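Local structure of kappa-carrageenase (Zobellia galactanivorans, 5OCR) at residues A[29-34]-A[66-71]; A[58-63]-A[85-90]; A[90-95]-A[234-239]. The protein probably hydrolyses kappa-carrageenan as a family 16 glycoside hydrolase, of which this chain holds the beta-jellyroll catalytic module. One frame throughout, in Å; residues are numbered along the deposited sequence.

Interaction 1 (A[29-34]-A[66-71]). With MG (magnesium ion), chain F.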
ATOM      1  N   ASP A  29       2.716 -11.468 -10.940  1.00 20.01           N
ATOM      2  CA  ASP A  29       1.483 -11.870 -11.610  1.00 19.47           C
ATOM      3  C   ASP A  29       1.228 -10.827 -12.699  1.00 22.01           C
ATOM      4  O   ASP A  29       1.196  -9.599 -12.397  1.00 21.23           O
ATOM      5  CB  ASP A  29       0.339 -11.914 -10.576  1.00 19.66           C
ATOM      6  CG  ASP A  29      -0.854 -12.812 -11.024  1.00 20.25           C
ATOM      7  OD1 ASP A  29      -1.182 -12.840 -12.265  1.00 22.00           O
ATOM      8  OD2 ASP A  29      -1.467 -13.413 -10.096  1.00 19.85           O
ATOM      9  N   GLU A  30       1.032 -11.284 -13.937  1.00 19.94           N
ATOM     10  CA  GLU A  30       0.642 -10.350 -15.073  1.00 19.47           C
ATOM     11  C   GLU A  30      -0.874 -10.253 -15.203  1.00 19.39           C
ATOM     12  O   GLU A  30      -1.380  -9.496 -16.056  1.00 19.11           O
ATOM     13  CB  GLU A  30       1.182 -10.876 -16.395  1.00 20.96           C
ATOM     14  CG  GLU A  30       2.688 -11.065 -16.399  1.00 22.50           C
ATOM     15  CD  GLU A  30       3.486  -9.776 -16.262  1.00 24.63           C
ATOM     16  OE1 GLU A  30       3.122  -8.785 -16.975  1.00 23.73           O
ATOM     17  OE2 GLU A  30       4.565  -9.756 -15.539  1.00 26.39           O
ATOM     18  N   PHE A  31      -1.584 -10.994 -14.347  1.00 19.23           N
ATOM     19  CA  PHE A  31      -3.077 -10.896 -14.325  1.00 21.23           C
ATOM     20  C   PHE A  31      -3.726 -11.191 -15.663  1.00 21.26           C
ATOM     21  O   PHE A  31      -4.793 -10.651 -15.982  1.00 22.62           O
ATOM     22  CB  PHE A  31      -3.538  -9.547 -13.794  1.00 20.21           C
ATOM     23  CG  PHE A  31      -3.079  -9.306 -12.351  1.00 20.66           C
ATOM     24  CD1 PHE A  31      -3.407 -10.212 -11.335  1.00 20.04           C
ATOM     25  CD2 PHE A  31      -2.209  -8.230 -12.066  1.00 21.00           C
ATOM     26  CE1 PHE A  31      -2.951  -9.999 -10.034  1.00 20.79           C
ATOM     27  CE2 PHE A  31      -1.715  -8.057 -10.742  1.00 20.74           C
ATOM     28  CZ  PHE A  31      -2.072  -8.951  -9.755  1.00 21.11           C
ATOM     29  N   ASN A  32      -3.085 -12.088 -16.394  1.00 22.94           N
ATOM     30  CA  ASN A  32      -3.645 -12.513 -17.696  1.00 25.35           C
ATOM     31  C   ASN A  32      -4.763 -13.518 -17.510  1.00 25.54           C
ATOM     32  O   ASN A  32      -5.539 -13.674 -18.430  1.00 25.01           O
ATOM     33  CB  ASN A  32      -2.503 -13.099 -18.468  1.00 27.93           C
ATOM     34  CG  ASN A  32      -1.714 -11.998 -19.144  1.00 30.48           C
ATOM     35  OD1 ASN A  32      -2.266 -10.879 -19.417  1.00 37.30           O
ATOM     36  ND2 ASN A  32      -0.497 -12.257 -19.432  1.00 34.84           N
ATOM     37  N   LYS A  33      -4.899 -14.106 -16.310  1.00 25.04           N
ATOM     38  CA  LYS A  33      -5.994 -15.040 -16.031  1.00 26.97           C
ATOM     39  C   LYS A  33      -7.155 -14.370 -15.338  1.00 26.80           C
ATOM     40  O   LYS A  33      -6.959 -13.680 -14.340  1.00 25.53           O
ATOM     41  CB  LYS A  33      -5.598 -16.178 -15.149  1.00 30.55           C
ATOM     42  CG  LYS A  33      -4.261 -16.797 -15.434  1.00 37.76           C
ATOM     43  CD  LYS A  33      -4.154 -17.191 -16.887  1.00 35.83           C
ATOM     44  CE  LYS A  33      -4.473 -18.668 -17.008  1.00 40.64           C
ATOM     45  NZ  LYS A  33      -3.205 -19.333 -17.395  1.00 41.52           N
ATOM     46  N   ASN A  34      -8.366 -14.598 -15.827  1.00 26.09           N
ATOM     47  CA  ASN A  34      -9.461 -14.011 -15.104  0.50 26.86           C
ATOM     48  C   ASN A  34      -9.724 -14.642 -13.724  1.00 27.07           C
ATOM     49  O   ASN A  34     -10.197 -13.904 -12.837  1.00 28.54           O
ATOM     50  CB  ASN A  34     -10.735 -13.960 -15.926  0.50 28.33           C
ATOM     51  CG  ASN A  34     -10.550 -13.214 -17.221  0.50 29.44           C
ATOM     52  OD1 ASN A  34     -10.067 -12.063 -17.264  0.50 28.68           O
ATOM     53  ND2 ASN A  34     -10.970 -13.866 -18.304  0.50 31.53           N
ATOM     54  N   GLY A  66      -6.333  -8.706 -18.719  1.00 23.76           N
ATOM     55  CA  GLY A  66      -4.959  -8.448 -18.358  1.00 23.03           C
ATOM     56  C   GLY A  66      -4.864  -7.499 -17.198  1.00 22.53           C
ATOM     57  O   GLY A  66      -3.726  -7.210 -16.786  1.00 23.61           O
ATOM     58  N   ILE A  67      -6.010  -7.068 -16.642  1.00 20.52           N
ATOM     59  CA  ILE A  67      -5.960  -5.972 -15.592  1.00 20.44           C
ATOM     60  C   ILE A  67      -6.769  -6.368 -14.355  1.00 19.97           C
ATOM     61  O   ILE A  67      -7.928  -6.770 -14.452  1.00 21.72           O
ATOM     62  CB  ILE A  67      -6.591  -4.674 -16.174  1.00 21.40           C
ATOM     63  CG1 ILE A  67      -5.832  -4.230 -17.471  1.00 22.27           C
ATOM     64  CG2 ILE A  67      -6.620  -3.470 -15.131  1.00 20.69           C
ATOM     65  CD1 ILE A  67      -4.433  -3.632 -17.304  1.00 25.11           C
ATOM     66  N   ALA A  68      -6.121  -6.319 -13.188  1.00 19.80           N
ATOM     67  CA  ALA A  68      -6.856  -6.593 -11.951  1.00 19.06           C
ATOM     68  C   ALA A  68      -7.492  -5.346 -11.504  1.00 19.45           C
ATOM     69  O   ALA A  68      -6.856  -4.294 -11.533  1.00 20.10           O
ATOM     70  CB  ALA A  68      -5.893  -7.061 -10.895  1.00 18.83           C
ATOM     71  N   GLU A  69      -8.704  -5.503 -10.943  1.00 19.29           N
ATOM     72  CA  GLU A  69      -9.501  -4.349 -10.458  1.00 20.83           C
ATOM     73  C   GLU A  69      -9.798  -4.543  -8.964  1.00 20.90           C
ATOM     74  O   GLU A  69     -10.329  -5.617  -8.616  1.00 21.20           O
ATOM     75  CB  GLU A  69     -10.816  -4.258 -11.286  1.00 22.26           C
ATOM     76  CG  GLU A  69     -11.736  -3.127 -10.787  1.00 23.74           C
ATOM     77  CD  GLU A  69     -12.974  -2.854 -11.625  1.00 30.98           C
ATOM     78  OE1 GLU A  69     -13.216  -3.601 -12.569  1.00 35.03           O
ATOM     79  OE2 GLU A  69     -13.692  -1.841 -11.357  1.00 32.80           O
ATOM     80  N   LEU A  70      -9.426  -3.617  -8.079  1.00 20.15           N
ATOM     81  CA  LEU A  70      -9.688  -3.758  -6.669  0.50 19.88           C
ATOM     82  C   LEU A  70     -10.668  -2.615  -6.331  1.00 19.85           C
ATOM     83  O   LEU A  70     -10.420  -1.470  -6.667  1.00 19.81           O
ATOM     84  CB  LEU A  70      -8.360  -3.642  -5.868  0.50 19.20           C
ATOM     85  CG  LEU A  70      -7.333  -4.741  -6.165  0.50 18.77           C
ATOM     86  CD1 LEU A  70      -6.518  -4.466  -7.420  0.50 18.65           C
ATOM     87  CD2 LEU A  70      -6.340  -4.852  -5.002  0.50 18.95           C
ATOM     88  N   THR A  71     -11.772  -2.946  -5.665  1.00 19.50           N
ATOM     89  CA  THR A  71     -12.892  -2.008  -5.556  1.00 21.49           C
ATOM     90  C   THR A  71     -13.283  -1.738  -4.107  1.00 21.09           C
ATOM     91  O   THR A  71     -13.379  -2.713  -3.292  1.00 22.01           O
ATOM     92  CB  THR A  71     -14.125  -2.605  -6.324  1.00 21.97           C
ATOM     93  OG1 THR A  71     -13.726  -2.827  -7.687  1.00 22.80           O
ATOM     94  CG2 THR A  71     -15.325  -1.637  -6.367  1.00 21.87           C
TER
HETATM   95 MG    MG F 402      -1.557  -7.513 -17.092  1.00 17.94          MG
HETATM   96  O   HOH W   1      -1.534  -8.561 -19.258  1.00 30.53           O
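Asn32 and Gly66 bring their CA atoms to 4.3 Å where loop 29-34 meets the start of strand 67-74, with no backbone hydrogen bond between the segments. A magnesium ion does the tying instead: it takes Glu30 O and Gly66 O, each at 2.2 Å, and a water, and Asp278 adds its O and OD1; Phe31 and Gly66 also belong to a second magnesium site. The two carbonyl oxygens can sit 3.4 Å apart, Glu30 O to Gly66 O, because they share the cation. Gly66 takes a backbone shape that calls for glycine, and its CA lies 3.2 Å from Phe31 O, a CA-H...O contact. Phe31 points its CB toward strand 67-71, and with CG anti to the carbonyl carbon (chi1 -61°) the ring lies against Ala68: Ala68 CB stands over the ring centre, a CH-pi contact 3.9 Å from the centroid and 11° off the normal, while Asp29 CB covers the opposite face nearer the rim. Asp29 OD1 accepts from Phe31 N at 2.8 Å, the anti side of the carboxylate meeting a donor 31° out of its plane. This Asx turn steadies the backbone that carries the ring; Asp29 OD2 is taken by Trp41 NE1. The Glu30 carboxylate turns off to a salt bridge with Arg281. A cation gripped largely by main-chain carbonyls is consistent with a structural metal site, here stapling an N-terminal loop to strands 67-74 and 273-285.

Interaction 2 (A[58-63]-A[85-90])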
ATOM      1  N   GLN A  58     -13.823 -11.829  -2.478  1.00 24.04           N
ATOM      2  CA  GLN A  58     -14.780 -12.484  -3.403  1.00 26.70           C
ATOM      3  C   GLN A  58     -15.570 -11.464  -4.186  1.00 26.20           C
ATOM      4  O   GLN A  58     -15.761 -11.618  -5.395  1.00 28.28           O
ATOM      5  CB  GLN A  58     -15.738 -13.403  -2.626  1.00 29.74           C
ATOM      6  CG  GLN A  58     -16.801 -14.103  -3.484  1.00 32.37           C
ATOM      7  CD  GLN A  58     -16.185 -14.908  -4.658  1.00 37.26           C
ATOM      8  OE1 GLN A  58     -15.075 -15.474  -4.576  1.00 37.89           O
ATOM      9  NE2 GLN A  58     -16.886 -14.911  -5.792  1.00 38.98           N
ATOM     10  N   LYS A  59     -15.926 -10.357  -3.537  1.00 25.88           N
ATOM     11  CA  LYS A  59     -16.794  -9.371  -4.166  0.50 26.25           C
ATOM     12  C   LYS A  59     -16.028  -8.195  -4.765  1.00 25.89           C
ATOM     13  O   LYS A  59     -16.523  -7.531  -5.694  1.00 26.43           O
ATOM     14  CB  LYS A  59     -17.813  -8.895  -3.130  0.50 27.60           C
ATOM     15  CG  LYS A  59     -18.843  -9.991  -2.875  0.50 29.62           C
ATOM     16  CD  LYS A  59     -19.543 -10.273  -4.186  0.50 30.59           C
ATOM     17  CE  LYS A  59     -20.883 -10.898  -3.946  0.50 31.89           C
ATOM     18  NZ  LYS A  59     -20.637 -12.031  -3.025  0.50 31.77           N
ATOM     19  N   ASN A  60     -14.806  -8.011  -4.287  1.00 22.97           N
ATOM     20  CA  ASN A  60     -14.070  -6.766  -4.607  1.00 22.44           C
ATOM     21  C   ASN A  60     -12.788  -6.879  -5.410  1.00 22.95           C
ATOM     22  O   ASN A  60     -12.058  -5.848  -5.596  1.00 22.32           O
ATOM     23  CB  ASN A  60     -13.807  -6.028  -3.313  1.00 22.49           C
ATOM     24  CG  ASN A  60     -15.073  -5.643  -2.612  1.00 23.26           C
ATOM     25  OD1 ASN A  60     -16.131  -5.598  -3.232  1.00 27.16           O
ATOM     26  ND2 ASN A  60     -14.987  -5.307  -1.366  1.00 23.02           N
ATOM     27  N   VAL A  61     -12.476  -8.094  -5.872  1.00 21.94           N
ATOM     28  CA  VAL A  61     -11.349  -8.373  -6.768  1.00 22.25           C
ATOM     29  C   VAL A  61     -11.919  -8.999  -8.077  1.00 24.49           C
ATOM     30  O   VAL A  61     -12.751  -9.955  -8.028  1.00 24.41           O
ATOM     31  CB  VAL A  61     -10.255  -9.288  -6.141  1.00 23.22           C
ATOM     32  CG1 VAL A  61      -9.137  -9.623  -7.151  1.00 24.29           C
ATOM     33  CG2 VAL A  61      -9.694  -8.711  -4.874  1.00 22.53           C
ATOM     34  N   LYS A  62     -11.613  -8.438  -9.229  1.00 22.12           N
ATOM     35  CA  LYS A  62     -12.086  -9.011 -10.463  1.00 23.82           C
ATOM     36  C   LYS A  62     -10.902  -8.813 -11.391  1.00 24.40           C
ATOM     37  O   LYS A  62     -10.177  -7.802 -11.287  1.00 26.69           O
ATOM     38  CB  LYS A  62     -13.245  -8.149 -10.988  1.00 29.91           C
ATOM     39  CG  LYS A  62     -13.649  -8.417 -12.442  1.00 36.81           C
ATOM     40  CD  LYS A  62     -14.798  -7.509 -12.899  1.00 40.63           C
ATOM     41  CE  LYS A  62     -14.982  -7.651 -14.407  1.00 44.37           C
ATOM     42  NZ  LYS A  62     -15.792  -6.507 -14.918  1.00 48.89           N
ATOM     43  N   ILE A  63     -10.673  -9.735 -12.300  1.00 23.42           N
ATOM     44  CA  ILE A  63      -9.571  -9.480 -13.253  1.00 21.99           C
ATOM     45  C   ILE A  63     -10.167  -9.658 -14.640  1.00 24.20           C
ATOM     46  O   ILE A  63     -10.954 -10.612 -14.869  1.00 23.38           O
ATOM     47  CB  ILE A  63      -8.502 -10.514 -13.056  1.00 22.58           C
ATOM     48  CG1 ILE A  63      -7.917 -10.431 -11.592  1.00 23.45           C
ATOM     49  CG2 ILE A  63      -7.430 -10.319 -14.112  1.00 23.12           C
ATOM     50  CD1 ILE A  63      -6.960 -11.559 -11.299  1.00 25.22           C
ATOM     51  N   TYR A  85     -18.270   0.491   7.512  1.00 21.59           N
ATOM     52  CA  TYR A  85     -19.378   0.757   6.538  1.00 23.40           C
ATOM     53  C   TYR A  85     -19.033   0.459   5.077  1.00 22.77           C
ATOM     54  O   TYR A  85     -19.878   0.556   4.168  1.00 23.71           O
ATOM     55  CB  TYR A  85     -19.842   2.211   6.648  1.00 24.07           C
ATOM     56  CG  TYR A  85     -20.403   2.570   7.992  1.00 24.48           C
ATOM     57  CD1 TYR A  85     -21.758   2.458   8.223  1.00 25.84           C
ATOM     58  CD2 TYR A  85     -19.548   2.970   9.039  1.00 25.20           C
ATOM     59  CE1 TYR A  85     -22.278   2.790   9.443  1.00 25.87           C
ATOM     60  CE2 TYR A  85     -20.070   3.332  10.253  1.00 26.65           C
ATOM     61  CZ  TYR A  85     -21.426   3.192  10.444  1.00 26.17           C
ATOM     62  OH  TYR A  85     -22.006   3.486  11.657  1.00 27.76           O
ATOM     63  N   PHE A  86     -17.762   0.122   4.837  1.00 22.87           N
ATOM     64  CA  PHE A  86     -17.240  -0.244   3.489  1.00 23.08           C
ATOM     65  C   PHE A  86     -16.450  -1.566   3.482  1.00 22.32           C
ATOM     66  O   PHE A  86     -15.886  -1.957   4.511  1.00 21.66           O
ATOM     67  CB  PHE A  86     -16.289   0.860   3.085  1.00 22.67           C
ATOM     68  CG  PHE A  86     -16.963   2.162   2.898  1.00 23.92           C
ATOM     69  CD1 PHE A  86     -17.485   2.518   1.625  1.00 23.49           C
ATOM     70  CD2 PHE A  86     -17.184   3.024   4.005  1.00 23.38           C
ATOM     71  CE1 PHE A  86     -18.148   3.755   1.463  1.00 23.17           C
ATOM     72  CE2 PHE A  86     -17.867   4.238   3.837  1.00 25.05           C
ATOM     73  CZ  PHE A  86     -18.334   4.598   2.572  1.00 24.21           C
ATOM     74  N   THR A  87     -16.331  -2.175   2.290  1.00 21.37           N
ATOM     75  CA  THR A  87     -15.393  -3.269   2.083  1.00 21.14           C
ATOM     76  C   THR A  87     -14.481  -2.942   0.927  1.00 20.13           C
ATOM     77  O   THR A  87     -14.876  -2.218   0.002  1.00 20.20           O
ATOM     78  CB  THR A  87     -16.110  -4.655   1.863  1.00 21.05           C
ATOM     79  OG1 THR A  87     -16.939  -4.622   0.675  1.00 21.88           O
ATOM     80  CG2 THR A  87     -16.955  -5.007   3.152  1.00 22.01           C
ATOM     81  N   SER A  88     -13.332  -3.570   0.970  1.00 19.19           N
ATOM     82  CA  SER A  88     -12.369  -3.362  -0.103  1.00 20.51           C
ATOM     83  C   SER A  88     -11.720  -4.610  -0.606  1.00 21.31           C
ATOM     84  O   SER A  88     -12.150  -5.747  -0.310  1.00 20.53           O
ATOM     85  CB  SER A  88     -11.396  -2.248   0.308  1.00 20.97           C
ATOM     86  OG  SER A  88     -10.665  -1.829  -0.856  1.00 21.31           O
ATOM     87  N   GLY A  89     -10.710  -4.430  -1.463  1.00 19.34           N
ATOM     88  CA  GLY A  89     -10.048  -5.617  -2.050  1.00 20.11           C
ATOM     89  C   GLY A  89      -8.535  -5.525  -1.911  1.00 20.93           C
ATOM     90  O   GLY A  89      -7.997  -4.410  -1.800  1.00 19.76           O
ATOM     91  N   ILE A  90      -7.835  -6.668  -1.898  1.00 19.13           N
ATOM     92  CA  ILE A  90      -6.414  -6.678  -1.550  1.00 18.42           C
ATOM     93  C   ILE A  90      -5.748  -7.900  -2.156  1.00 19.63           C
ATOM     94  O   ILE A  90      -6.334  -8.961  -2.088  1.00 20.17           O
ATOM     95  CB  ILE A  90      -6.160  -6.602  -0.037  1.00 17.96           C
ATOM     96  CG1 ILE A  90      -4.650  -6.802   0.290  1.00 18.07           C
ATOM     97  CG2 ILE A  90      -7.018  -7.634   0.744  1.00 17.91           C
ATOM     98  CD1 ILE A  90      -4.292  -6.376   1.740  1.00 18.77           C
TER
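Asn60 reaches across to Thr87 and Ser88 with its amide nitrogen, and the whole contact turns on how that amide is set. CG lies anti to the carbonyl carbon of its own residue (chi1 -61°), which swings the amide out over strand 86-88. The two N-H groups then part company: one points to Thr87 OG1 (ND2 to OG1 2.9 Å), the other to Ser88 O (ND2 to O 3.1 Å). Both acceptors lie almost in the amide plane, so the two bonds together fix the flat group's rotation. The Asn60 and Thr87 side chains meet at about a right angle, and the Thr87 hydroxyl, tucked between its own N and carbonyl carbon (chi1 62°), is presented to the donor. The Ser88 bond is straight at the hydrogen, yet ND2 stands well above the carbonyl plane, not on a lone pair. Further back, Asn60 CB lies 3.4 Å from Ser88 O, so the stem of the side chain packs on the same carbonyl. The other end of the amide, OD1, has a weak bond from Arg73 NE. Beside this polar grip Val61 offers a methyl, CG2, which comes 4.2 Å from Gly89 CA and 4.1 Å from Ile90 N. A side chain on Gly89 would run straight into the Asn60 carbonyl, so glycine allows the close approach. Asn60 closes helix 57-60 and Val61 begins strand 61-64; strand 67-74 hydrogen-bonds to both partners, Thr71 to the Asn60 backbone and Arg73 to that of Thr87, while Asn57 OD1 of the same helix takes Ile90 N and Ser88 OG reaches Leu239 O on strand 233-241.

Interaction 3 (A[90-95]-A[234-239])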
ATOM      1  N   ILE A  90      -7.835  -6.668  -1.898  1.00 19.13           N
ATOM      2  CA  ILE A  90      -6.414  -6.678  -1.550  1.00 18.42           C
ATOM      3  C   ILE A  90      -5.748  -7.900  -2.156  1.00 19.63           C
ATOM      4  O   ILE A  90      -6.334  -8.961  -2.088  1.00 20.17           O
ATOM      5  CB  ILE A  90      -6.160  -6.602  -0.037  1.00 17.96           C
ATOM      6  CG1 ILE A  90      -4.650  -6.802   0.290  1.00 18.07           C
ATOM      7  CG2 ILE A  90      -7.018  -7.634   0.744  1.00 17.91           C
ATOM      8  CD1 ILE A  90      -4.292  -6.376   1.740  1.00 18.77           C
ATOM      9  N   PHE A  91      -4.596  -7.715  -2.814  1.00 17.72           N
ATOM     10  CA  PHE A  91      -3.722  -8.810  -3.139  1.00 18.26           C
ATOM     11  C   PHE A  91      -2.582  -8.828  -2.148  1.00 18.14           C
ATOM     12  O   PHE A  91      -1.798  -7.851  -2.078  1.00 17.99           O
ATOM     13  CB  PHE A  91      -3.087  -8.638  -4.531  1.00 18.31           C
ATOM     14  CG  PHE A  91      -4.029  -8.882  -5.648  1.00 19.29           C
ATOM     15  CD1 PHE A  91      -4.361 -10.181  -6.026  1.00 19.38           C
ATOM     16  CD2 PHE A  91      -4.553  -7.828  -6.355  1.00 20.65           C
ATOM     17  CE1 PHE A  91      -5.259 -10.412  -7.096  1.00 21.20           C
ATOM     18  CE2 PHE A  91      -5.400  -8.075  -7.440  1.00 21.30           C
ATOM     19  CZ  PHE A  91      -5.766  -9.370  -7.800  1.00 20.55           C
ATOM     20  N   LYS A  92      -2.519  -9.875  -1.325  1.00 18.35           N
ATOM     21  CA  LYS A  92      -1.405 -10.064  -0.315  1.00 18.29           C
ATOM     22  C   LYS A  92      -0.720 -11.360  -0.610  1.00 18.42           C
ATOM     23  O   LYS A  92      -1.355 -12.443  -0.585  1.00 18.98           O
ATOM     24  CB  LYS A  92      -1.942 -10.036   1.091  1.00 19.30           C
ATOM     25  CG  LYS A  92      -0.757 -10.183   2.094  1.00 20.02           C
ATOM     26  CD  LYS A  92      -1.354 -10.340   3.520  1.00 24.14           C
ATOM     27  CE  LYS A  92      -0.124 -10.640   4.407  1.00 23.87           C
ATOM     28  NZ  LYS A  92      -0.657 -10.830   5.822  1.00 26.72           N
ATOM     29  N   SER A  93       0.574 -11.319  -0.944  1.00 18.34           N
ATOM     30  CA  SER A  93       1.248 -12.595  -1.255  1.00 18.62           C
ATOM     31  C   SER A  93       1.319 -13.532  -0.020  1.00 18.99           C
ATOM     32  O   SER A  93       1.627 -13.088   1.128  1.00 19.39           O
ATOM     33  CB  SER A  93       2.644 -12.402  -1.849  1.00 17.64           C
ATOM     34  OG  SER A  93       3.518 -11.773  -0.896  1.00 19.03           O
ATOM     35  N   TYR A  94       1.146 -14.829  -0.245  1.00 18.91           N
ATOM     36  CA  TYR A  94       1.524 -15.726   0.847  0.50 18.35           C
ATOM     37  C   TYR A  94       3.031 -15.672   1.106  1.00 18.92           C
ATOM     38  O   TYR A  94       3.482 -15.768   2.281  1.00 18.98           O
ATOM     39  CB  TYR A  94       1.098 -17.165   0.560  0.50 18.27           C
ATOM     40  CG  TYR A  94      -0.330 -17.381   0.895  0.50 18.37           C
ATOM     41  CD1 TYR A  94      -0.730 -17.686   2.174  0.50 18.35           C
ATOM     42  CD2 TYR A  94      -1.298 -17.300  -0.096  0.50 18.19           C
ATOM     43  CE1 TYR A  94      -2.078 -17.875   2.458  0.50 18.73           C
ATOM     44  CE2 TYR A  94      -2.623 -17.487   0.170  0.50 18.28           C
ATOM     45  CZ  TYR A  94      -3.016 -17.752   1.446  0.50 18.40           C
ATOM     46  OH  TYR A  94      -4.316 -17.897   1.709  0.50 18.79           O
ATOM     47  N   GLN A  95       3.810 -15.587   0.046  1.00 18.37           N
ATOM     48  CA  GLN A  95       5.282 -15.637   0.153  1.00 19.43           C
ATOM     49  C   GLN A  95       5.830 -14.310   0.772  1.00 19.96           C
ATOM     50  O   GLN A  95       5.356 -13.222   0.379  1.00 20.61           O
ATOM     51  CB  GLN A  95       5.933 -15.873  -1.214  1.00 21.45           C
ATOM     52  CG  GLN A  95       7.435 -15.971  -1.148  1.00 23.65           C
ATOM     53  CD  GLN A  95       7.932 -17.087  -0.329  1.00 26.96           C
ATOM     54  OE1 GLN A  95       7.422 -18.228  -0.421  1.00 29.65           O
ATOM     55  NE2 GLN A  95       8.935 -16.805   0.505  1.00 26.34           N
ATOM     56  N   ASN A 234       5.296  -9.369   3.396  1.00 18.09           N
ATOM     57  CA  ASN A 234       4.370  -9.806   2.336  1.00 18.49           C
ATOM     58  C   ASN A 234       4.126  -8.697   1.349  1.00 18.36           C
ATOM     59  O   ASN A 234       4.165  -7.512   1.719  1.00 19.55           O
ATOM     60  CB  ASN A 234       3.041 -10.275   2.879  1.00 19.66           C
ATOM     61  CG  ASN A 234       3.196 -11.390   3.905  1.00 20.20           C
ATOM     62  OD1 ASN A 234       3.501 -11.130   5.069  1.00 22.33           O
ATOM     63  ND2 ASN A 234       2.979 -12.596   3.481  1.00 19.73           N
ATOM     64  N   VAL A 235       4.037  -9.121   0.086  1.00 17.44           N
ATOM     65  CA  VAL A 235       3.927  -8.133  -1.060  1.00 17.47           C
ATOM     66  C   VAL A 235       2.449  -7.797  -1.243  1.00 17.77           C
ATOM     67  O   VAL A 235       1.635  -8.698  -1.409  1.00 17.98           O
ATOM     68  CB  VAL A 235       4.512  -8.683  -2.396  1.00 17.66           C
ATOM     69  CG1 VAL A 235       4.281  -7.658  -3.573  1.00 18.20           C
ATOM     70  CG2 VAL A 235       5.984  -9.004  -2.165  1.00 19.01           C
ATOM     71  N   THR A 236       2.083  -6.496  -1.178  1.00 17.20           N
ATOM     72  CA  THR A 236       0.628  -6.130  -0.967  1.00 17.72           C
ATOM     73  C   THR A 236       0.172  -5.090  -1.951  1.00 17.16           C
ATOM     74  O   THR A 236       0.856  -4.094  -2.085  1.00 16.59           O
ATOM     75  CB  THR A 236       0.381  -5.685   0.467  1.00 18.19           C
ATOM     76  OG1 THR A 236       0.978  -6.703   1.351  1.00 19.12           O
ATOM     77  CG2 THR A 236      -1.185  -5.631   0.736  1.00 19.28           C
ATOM     78  N   LEU A 237      -0.961  -5.322  -2.618  1.00 16.85           N
ATOM     79  CA  LEU A 237      -1.640  -4.226  -3.372  1.00 17.40           C
ATOM     80  C   LEU A 237      -3.030  -4.090  -2.757  1.00 17.87           C
ATOM     81  O   LEU A 237      -3.783  -5.106  -2.659  1.00 18.75           O
ATOM     82  CB  LEU A 237      -1.779  -4.675  -4.820  1.00 18.20           C
ATOM     83  CG  LEU A 237      -0.503  -4.863  -5.644  1.00 19.28           C
ATOM     84  CD1 LEU A 237      -0.718  -5.922  -6.759  1.00 21.14           C
ATOM     85  CD2 LEU A 237      -0.096  -3.514  -6.191  1.00 19.72           C
ATOM     86  N   SER A 238      -3.393  -2.887  -2.335  1.00 17.37           N
ATOM     87  CA  SER A 238      -4.726  -2.775  -1.717  1.00 18.11           C
ATOM     88  C   SER A 238      -5.286  -1.366  -1.939  1.00 18.28           C
ATOM     89  O   SER A 238      -4.540  -0.402  -2.180  1.00 18.38           O
ATOM     90  CB  SER A 238      -4.596  -3.110  -0.265  1.00 19.39           C
ATOM     91  OG  SER A 238      -3.748  -2.164   0.408  1.00 20.10           O
ATOM     92  N   LEU A 239      -6.607  -1.258  -1.764  1.00 17.69           N
ATOM     93  CA  LEU A 239      -7.300   0.036  -1.901  1.00 17.78           C
ATOM     94  C   LEU A 239      -7.803   0.445  -0.488  1.00 18.71           C
ATOM     95  O   LEU A 239      -8.706  -0.200   0.073  1.00 20.40           O
ATOM     96  CB  LEU A 239      -8.443  -0.044  -2.969  1.00 17.39           C
ATOM     97  CG  LEU A 239      -9.160   1.275  -3.191  1.00 18.26           C
ATOM     98  CD1 LEU A 239      -8.230   2.385  -3.750  1.00 18.46           C
ATOM     99  CD2 LEU A 239     -10.297   0.989  -4.200  1.00 18.81           C
TER
HETATM  100  O   HOH W   2       2.157  -9.405   6.669  1.00 27.59           O
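Phe91 and Leu237 form the hydrogen-bonded pair at the middle of two antiparallel strands, 90-93 and 234-239, whose axes approach to 4.6 Å, with directions 172° apart. Phe91 N gives to Leu237 O, and Leu237 N returns a bond to Phe91 O; their CB atoms meet on the apolar face, where the Phe91 ring also packs on Leu70 and Leu237 on Val277. The other face is mixed: Ile90 CD1 presses on Thr236 CG2 at 3.3 Å, tighter than usual for two methyls, and Lys92 follows as a fully extended chain. Beside Lys92 the Asn234 side chain is worth following outward. Its CB rests 3.5 Å from Lys92 CE, and its CG touches the same methylene at 3.4 Å. At the tip the amide splits: ND2 donates to Ser93 O at 2.8 Å, approaching nearly along the C=O axis, while OD1 receives a water at 2.7 Å and a bond from Lys96 NZ. Ser93 adds bonds of its own. Its N donates to Val235 O, and its OG, held between its own N and carbonyl carbon (chi1 64°), accepts from Val235 N at 2.9 Å and donates to Gln95 O at 2.7 Å, bridging the corner at 94 and 95. An alanine here removes the hydroxyl, so Val235 N would probably lose its acceptor and Gln95 O its donor, leaving the corner freer to shift. The chemistry is thus apolar at Phe91 and Leu237, and on the opposite face apolar at Ile90 and Thr236 but polar at Lys92, whose buried amine is held by Asn46 O and Tyr122 OH, with a weak bond to the Asn234 water.

Overall arrangement
The three contacts have centres 13 Å from one another and step inward from the metal-bound surface loop to the middle of the jellyroll, their centres lying about 17, 15 and 8 Å from the centre of the chain. Interactions 1 and 2 are joined by strand pairing, Glu69 N to Lys62 O at 2.8 Å and Thr71 N to Asn60 O at 2.9 Å. Interactions 2 and 3 share Ile90. Phe91 of interaction 3 packs against both others: its CZ lies 3.6 Å from Phe31 CE1 and 3.4 Å from Val61 CG1. The Phe91 side chain is about 10 Å from a magnesium ion, whereas the Ser238 side chain, in interaction 3, is about 5 Å from a bound glycerol, probably a crystallisation additive.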